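Long-range contacts in 2-keto-3-deoxygluconate kinase (Thermotoga maritima, PDB 2AFB), which probably catalyses the ATP-dependent phosphorylation of 2-keto-3-deoxygluconate, as a carbohydrate kinase of the pfkB family: residues Val261-Val266 against Arg279-Ile284; Cys175-Arg180 against Leu203-Glu208. All coordinates share one frame; numbering follows the deposited sequence.

Contact 1: residues Val261-Val266 against Arg279-Ile284; sequences VNYWSV and RYEIHI
Val261-Val266 and Arg279-Ile284 pair as the two antiparallel arms of a beta hairpin at one margin of the large sheet, strand 273-283 outermost within the chain. Asn262 with Ile282 and Trp264 with Tyr280 are the hydrogen-bonded pairs, each joined by two backbone bonds.

On one face the ring of Tyr263 is sandwiched. The guanidinium of Arg279 lies flat on one side of it, planes 4° and centres 4.0 Å apart, while CG of Glu281 makes a CH-pi contact with the opposite side. The carboxylate of Glu281 then reaches round to the phenol, where Tyr263 OH gives a weak hydrogen bond to Glu281 OE1 at 2.7 Å. With CG of Arg279 anti to the backbone N (chi1 -173°) and the chain extended to NE, the planar group is carried back over the ring, and NE also forms a salt bridge with Glu255. An alanine in place of Tyr263 would probably leave the guanidinium without its stacking surface and Glu281 OE1 without its phenol donor.

Side chains alternate along the hairpin strands, 261-270 and 273-283, putting Tyr263 and Glu281 on one face and Asn262, Trp264, Tyr280 and Ile282 on the other, where the last three meet helix 308-322. There CD1 of Ile282 meets CB of Trp264 at 3.6 Å, methyl against the methylene carrying the indole, and NE1 is bonded to Ser319. CD1 of Ile284 rests against CG of Asn262 at 3.5 Å, while ND2 hydrogen-bonds to Val261 O and OD1 to Arg254, fixing the amide's flip. On the Tyr263 face, next to the Asn262-Ile282 pair, CG2 of Val261 sits 3.9 Å over the centre of the His283 ring, which binds nickel together with His283 of two neighbouring subunits.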
loop_
_atom_site.group_PDB
_atom_site.type_symbol
_atom_site.label_atom_id
_atom_site.label_comp_id
_atom_site.label_asym_id
_atom_site.label_seq_id
_atom_site.Cartn_x
_atom_site.Cartn_y
_atom_site.Cartn_z
ATOM N N VAL A 261 -19.499 17.334 -2.141
ATOM C CA VAL A 261 -20.901 17.255 -2.611
ATOM C C VAL A 261 -21.172 18.235 -3.745
ATOM O O VAL A 261 -20.905 19.434 -3.622
ATOM C CB VAL A 261 -21.892 17.516 -1.446
ATOM C CG1 VAL A 261 -23.367 17.472 -1.904
ATOM C CG2 VAL A 261 -21.648 16.543 -0.327
ATOM N N ASN A 262 -21.673 17.700 -4.868
ATOM C CA ASN A 262 -22.247 18.483 -5.957
ATOM C C ASN A 262 -23.667 17.946 -6.272
ATOM O O ASN A 262 -23.985 16.798 -6.016
ATOM C CB ASN A 262 -21.458 18.349 -7.261
ATOM C CG ASN A 262 -20.080 18.986 -7.243
ATOM O OD1 ASN A 262 -19.376 18.913 -8.260
ATOM N ND2 ASN A 262 -19.685 19.616 -6.140
ATOM N N TYR A 263 -24.511 18.821 -6.793
ATOM C CA TYR A 263 -25.725 18.408 -7.442
ATOM C C TYR A 263 -25.415 18.317 -8.908
ATOM O O TYR A 263 -24.570 19.068 -9.411
ATOM C CB TYR A 263 -26.820 19.414 -7.196
ATOM C CG TYR A 263 -27.298 19.384 -5.774
ATOM C CD1 TYR A 263 -26.670 20.152 -4.796
ATOM C CD2 TYR A 263 -28.372 18.575 -5.406
ATOM C CE1 TYR A 263 -27.103 20.129 -3.496
ATOM C CE2 TYR A 263 -28.832 18.555 -4.112
ATOM C CZ TYR A 263 -28.190 19.334 -3.158
ATOM O OH TYR A 263 -28.640 19.313 -1.864
ATOM N N TRP A 264 -26.070 17.386 -9.597
ATOM C CA TRP A 264 -25.764 17.129 -11.013
ATOM C C TRP A 264 -27.015 16.735 -11.771
ATOM O O TRP A 264 -27.790 15.858 -11.329
ATOM C CB TRP A 264 -24.713 16.015 -11.094
ATOM C CG TRP A 264 -24.347 15.510 -12.443
ATOM C CD1 TRP A 264 -24.874 14.395 -13.084
ATOM C CD2 TRP A 264 -23.375 16.073 -13.351
ATOM N NE1 TRP A 264 -24.272 14.251 -14.329
ATOM C CE2 TRP A 264 -23.354 15.262 -14.507
ATOM C CE3 TRP A 264 -22.509 17.172 -13.294
ATOM C CZ2 TRP A 264 -22.495 15.540 -15.601
ATOM C CZ3 TRP A 264 -21.667 17.412 -14.356
ATOM C CH2 TRP A 264 -21.670 16.602 -15.491
ATOM N N SER A 265 -27.169 17.350 -12.940
ATOM C CA SER A 265 -28.283 17.057 -13.840
ATOM C C SER A 265 -27.885 17.493 -15.231
ATOM O O SER A 265 -26.855 18.148 -15.403
ATOM C CB SER A 265 -29.557 17.782 -13.409
ATOM O OG SER A 265 -29.413 19.167 -13.593
ATOM N N VAL A 266 -28.668 17.099 -16.225
ATOM C CA VAL A 266 -28.360 17.468 -17.625
ATOM C C VAL A 266 -29.595 17.850 -18.366
ATOM O O VAL A 266 -30.714 17.625 -17.876
ATOM C CB VAL A 266 -27.648 16.326 -18.413
ATOM C CG1 VAL A 266 -26.401 15.862 -17.641
ATOM C CG2 VAL A 266 -28.659 15.120 -18.724
ATOM N N ARG A 279 -32.122 15.280 -11.041
ATOM C CA ARG A 279 -31.029 15.960 -10.403
ATOM C C ARG A 279 -30.529 15.144 -9.214
ATOM O O ARG A 279 -31.275 14.794 -8.339
ATOM C CB ARG A 279 -31.515 17.320 -9.920
ATOM C CG ARG A 279 -30.401 18.226 -9.370
ATOM C CD ARG A 279 -30.921 19.669 -9.279
ATOM N NE ARG A 279 -30.276 20.491 -8.256
ATOM C CZ ARG A 279 -30.634 20.547 -6.968
ATOM N NH1 ARG A 279 -31.588 19.760 -6.451
ATOM N NH2 ARG A 279 -29.974 21.376 -6.162
ATOM N N TYR A 280 -29.243 14.873 -9.184
ATOM C CA TYR A 280 -28.681 13.969 -8.185
ATOM C C TYR A 280 -27.805 14.755 -7.218
ATOM O O TYR A 280 -27.084 15.669 -7.608
ATOM C CB TYR A 280 -27.829 12.898 -8.876
ATOM C CG TYR A 280 -28.575 12.015 -9.846
ATOM C CD1 TYR A 280 -29.221 10.860 -9.399
ATOM C CD2 TYR A 280 -28.624 12.314 -11.205
ATOM C CE1 TYR A 280 -29.916 10.019 -10.280
ATOM C CE2 TYR A 280 -29.298 11.474 -12.094
ATOM C CZ TYR A 280 -29.951 10.342 -11.614
ATOM O OH TYR A 280 -30.632 9.535 -12.445
ATOM N N GLU A 281 -27.826 14.364 -5.964
ATOM C CA GLU A 281 -26.876 14.913 -5.017
ATOM C C GLU A 281 -25.781 13.868 -4.843
ATOM O O GLU A 281 -26.066 12.747 -4.502
ATOM C CB GLU A 281 -27.583 15.218 -3.701
ATOM C CG GLU A 281 -26.665 15.824 -2.658
ATOM C CD GLU A 281 -27.330 15.974 -1.332
ATOM O OE1 GLU A 281 -28.291 16.752 -1.274
ATOM O OE2 GLU A 281 -26.902 15.307 -0.364
ATOM N N ILE A 282 -24.542 14.214 -5.119
ATOM C CA ILE A 282 -23.502 13.200 -5.231
ATOM C C ILE A 282 -22.442 13.483 -4.183
ATOM O O ILE A 282 -21.944 14.611 -4.113
ATOM C CB ILE A 282 -22.829 13.279 -6.634
ATOM C CG1 ILE A 282 -23.910 13.185 -7.724
ATOM C CG2 ILE A 282 -21.736 12.214 -6.778
ATOM C CD1 ILE A 282 -23.354 13.320 -9.134
ATOM N N HIS A 283 -22.117 12.483 -3.355
ATOM C CA HIS A 283 -20.853 12.474 -2.611
ATOM C C HIS A 283 -19.824 11.874 -3.547
ATOM O O HIS A 283 -19.879 10.675 -3.887
ATOM C CB HIS A 283 -20.905 11.648 -1.325
ATOM C CG HIS A 283 -21.585 12.315 -0.179
ATOM N ND1 HIS A 283 -22.927 12.649 -0.190
ATOM C CD2 HIS A 283 -21.113 12.670 1.044
ATOM C CE1 HIS A 283 -23.247 13.181 0.977
ATOM N NE2 HIS A 283 -22.166 13.194 1.749
ATOM N N ILE A 284 -18.873 12.702 -3.927
ATOM C CA ILE A 284 -17.940 12.432 -4.982
ATOM C C ILE A 284 -16.736 11.569 -4.541
ATOM O O ILE A 284 -16.156 11.819 -3.500
ATOM C CB ILE A 284 -17.448 13.820 -5.524
ATOM C CG1 ILE A 284 -18.646 14.600 -6.112
ATOM C CG2 ILE A 284 -16.372 13.656 -6.518
ATOM C CD1 ILE A 284 -18.347 16.050 -6.387
#

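Contact 2: residues Cys175-Arg180 against Leu203-Glu208; sequences CDLNYR and LIANEE
Leu177 and Ile204 meet first through the backbone: Leu177 N donates to Ile204 O at 3.0 Å, nearly in line with the carbonyl bond, and Ile204 N donates to Cys175 O at 2.9 Å. Ile204 thus grips the neighbouring strand with both its N and its O, bonding to Cys175 and Leu177, which flank Asp176, whose CA-H also points to Ile204 O.

Just past the end of its strand, Leu177 divides its branches, CD2 touching Leu203 CD1 at 3.7 Å and CD1 touching Ala205 CB at 4.0 Å. Its CG is anti to the carbonyl carbon (chi1 -63°), which lets both methyls reach the second strand; a small alanine suits the spot. Asp176 and Ile204 share a sheet face, their side chains crossing at about a right angle with Asp176 OD2 3.8 Å from CG2 of Ile204.

These strands are the parallel partners of a beta-alpha-beta unit, connected through helix 186-196, in the Rossmann-like sheet of the ribokinase fold. Met193 of that helix packs on Cys175 and Leu177. Asn206 N-caps helix 207-214, its OD1 accepting from Asp209 N, while Asp209 OD1 accepts from Tyr179 N, tying the loop after strand 172-176 to the helix start.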
loop_
_atom_site.group_PDB
_atom_site.type_symbol
_atom_site.label_atom_id
_atom_site.label_comp_id
_atom_site.label_asym_id
_atom_site.label_seq_id
_atom_site.Cartn_x
_atom_site.Cartn_y
_atom_site.Cartn_z
ATOM N N CYS A 175 -19.070 17.597 -30.875
ATOM C CA CYS A 175 -18.040 18.392 -30.230
ATOM C C CYS A 175 -18.466 18.727 -28.797
ATOM O O CYS A 175 -19.544 19.257 -28.589
ATOM C CB CYS A 175 -17.832 19.696 -30.997
ATOM S SG CYS A 175 -16.610 20.848 -30.291
ATOM N N ASP A 176 -17.621 18.415 -27.834
ATOM C CA ASP A 176 -17.727 18.981 -26.483
ATOM C C ASP A 176 -16.804 20.214 -26.408
ATOM O O ASP A 176 -15.604 20.086 -26.517
ATOM C CB ASP A 176 -17.308 17.929 -25.426
ATOM C CG ASP A 176 -17.499 18.410 -23.962
ATOM O OD1 ASP A 176 -17.576 19.655 -23.706
ATOM O OD2 ASP A 176 -17.555 17.513 -23.066
ATOM N N LEU A 177 -17.382 21.396 -26.210
ATOM C CA LEU A 177 -16.648 22.627 -26.314
ATOM C C LEU A 177 -15.487 22.708 -25.328
ATOM O O LEU A 177 -14.434 23.223 -25.683
ATOM C CB LEU A 177 -17.566 23.840 -26.141
ATOM C CG LEU A 177 -18.676 24.085 -27.158
ATOM C CD1 LEU A 177 -19.414 25.367 -26.716
ATOM C CD2 LEU A 177 -18.122 24.264 -28.547
ATOM N N ASN A 178 -15.655 22.199 -24.119
ATOM C CA ASN A 178 -14.538 22.117 -23.167
ATOM C C ASN A 178 -13.589 23.330 -23.148
ATOM O O ASN A 178 -12.374 23.177 -23.364
ATOM C CB ASN A 178 -13.694 20.865 -23.474
ATOM C CG ASN A 178 -14.066 19.674 -22.630
ATOM O OD1 ASN A 178 -14.550 19.800 -21.496
ATOM N ND2 ASN A 178 -13.832 18.497 -23.178
ATOM N N TYR A 179 -14.128 24.523 -22.929
ATOM C CA TYR A 179 -13.288 25.712 -22.831
ATOM C C TYR A 179 -12.380 25.611 -21.607
ATOM O O TYR A 179 -12.846 25.349 -20.506
ATOM C CB TYR A 179 -14.070 27.032 -22.737
ATOM C CG TYR A 179 -13.145 28.240 -22.632
ATOM C CD1 TYR A 179 -12.338 28.624 -23.700
ATOM C CD2 TYR A 179 -13.023 28.962 -21.437
ATOM C CE1 TYR A 179 -11.470 29.721 -23.602
ATOM C CE2 TYR A 179 -12.143 30.036 -21.327
ATOM C CZ TYR A 179 -11.365 30.409 -22.404
ATOM O OH TYR A 179 -10.509 31.492 -22.281
ATOM N N ARG A 180 -11.091 25.831 -21.837
ATOM C CA ARG A 180 -10.083 25.960 -20.776
ATOM C C ARG A 180 -9.292 27.248 -20.983
ATOM O O ARG A 180 -8.589 27.419 -21.980
ATOM C CB ARG A 180 -9.147 24.778 -20.824
ATOM C CG ARG A 180 -9.867 23.428 -20.690
ATOM C CD ARG A 180 -10.512 23.266 -19.312
ATOM N NE ARG A 180 -10.973 21.909 -19.078
ATOM C CZ ARG A 180 -12.186 21.453 -19.372
ATOM N NH1 ARG A 180 -13.116 22.232 -19.910
ATOM N NH2 ARG A 180 -12.462 20.190 -19.141
ATOM N N LEU A 203 -23.875 19.245 -30.226
ATOM C CA LEU A 203 -23.077 20.096 -29.314
ATOM C C LEU A 203 -23.234 19.631 -27.900
ATOM O O LEU A 203 -24.357 19.360 -27.439
ATOM C CB LEU A 203 -23.563 21.545 -29.382
ATOM C CG LEU A 203 -22.668 22.558 -28.669
ATOM C CD1 LEU A 203 -21.381 22.777 -29.436
ATOM C CD2 LEU A 203 -23.396 23.891 -28.518
ATOM N N ILE A 204 -22.099 19.508 -27.221
ATOM C CA ILE A 204 -22.038 19.161 -25.815
ATOM C C ILE A 204 -21.292 20.326 -25.155
ATOM O O ILE A 204 -20.260 20.789 -25.672
ATOM C CB ILE A 204 -21.321 17.803 -25.608
ATOM C CG1 ILE A 204 -22.127 16.714 -26.303
ATOM C CG2 ILE A 204 -21.190 17.491 -24.159
ATOM C CD1 ILE A 204 -21.296 15.618 -26.884
ATOM N N ALA A 205 -21.855 20.831 -24.065
ATOM C CA ALA A 205 -21.319 22.016 -23.405
ATOM C C ALA A 205 -21.862 22.203 -21.992
ATOM O O ALA A 205 -22.735 21.459 -21.537
ATOM C CB ALA A 205 -21.654 23.232 -24.221
ATOM N N ASN A 206 -21.312 23.201 -21.311
ATOM C CA ASN A 206 -21.927 23.819 -20.147
ATOM C C ASN A 206 -22.103 25.292 -20.474
ATOM O O ASN A 206 -21.785 25.733 -21.612
ATOM C CB ASN A 206 -21.115 23.568 -18.863
ATOM C CG ASN A 206 -19.682 24.083 -18.929
ATOM O OD1 ASN A 206 -19.366 25.031 -19.640
ATOM N ND2 ASN A 206 -18.801 23.425 -18.191
ATOM N N GLU A 207 -22.649 26.054 -19.526
ATOM C CA GLU A 207 -23.004 27.451 -19.821
ATOM C C GLU A 207 -21.769 28.316 -20.079
ATOM O O GLU A 207 -21.777 29.130 -21.002
ATOM C CB GLU A 207 -23.905 28.084 -18.739
ATOM C CG GLU A 207 -23.221 28.497 -17.420
ATOM C CD GLU A 207 -23.785 29.793 -16.852
ATOM O OE1 GLU A 207 -24.401 29.765 -15.769
ATOM O OE2 GLU A 207 -23.616 30.839 -17.502
ATOM N N GLU A 208 -20.715 28.117 -19.296
ATOM C CA GLU A 208 -19.471 28.833 -19.524
ATOM C C GLU A 208 -18.948 28.563 -20.946
ATOM O O GLU A 208 -18.621 29.503 -21.662
ATOM C CB GLU A 208 -18.408 28.435 -18.468
ATOM C CG GLU A 208 -17.064 29.235 -18.519
#

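Contacts 1 and 2 belong to the same nine-stranded sheet, their centres about 19 Å apart and their nearest atoms about 8 Å apart. Strand 248-255 separates them, parallel to 202-205 of contact 2 and antiparallel to 261-270 of contact 1. The touching residues of contact 2 are all buried, in the parallel part of the sheet, and no other chain reaches its segments; at contact 1, His283 lies about 2 Å from a nickel ion shared with two other subunits. In pfkB-family kinases the active site lies at the C-terminal edge of the central sheet, so the loops after strands 172-176 and 202-205, and the end of 273-283, probably face that edge; the intersubunit nickel is a separate matter.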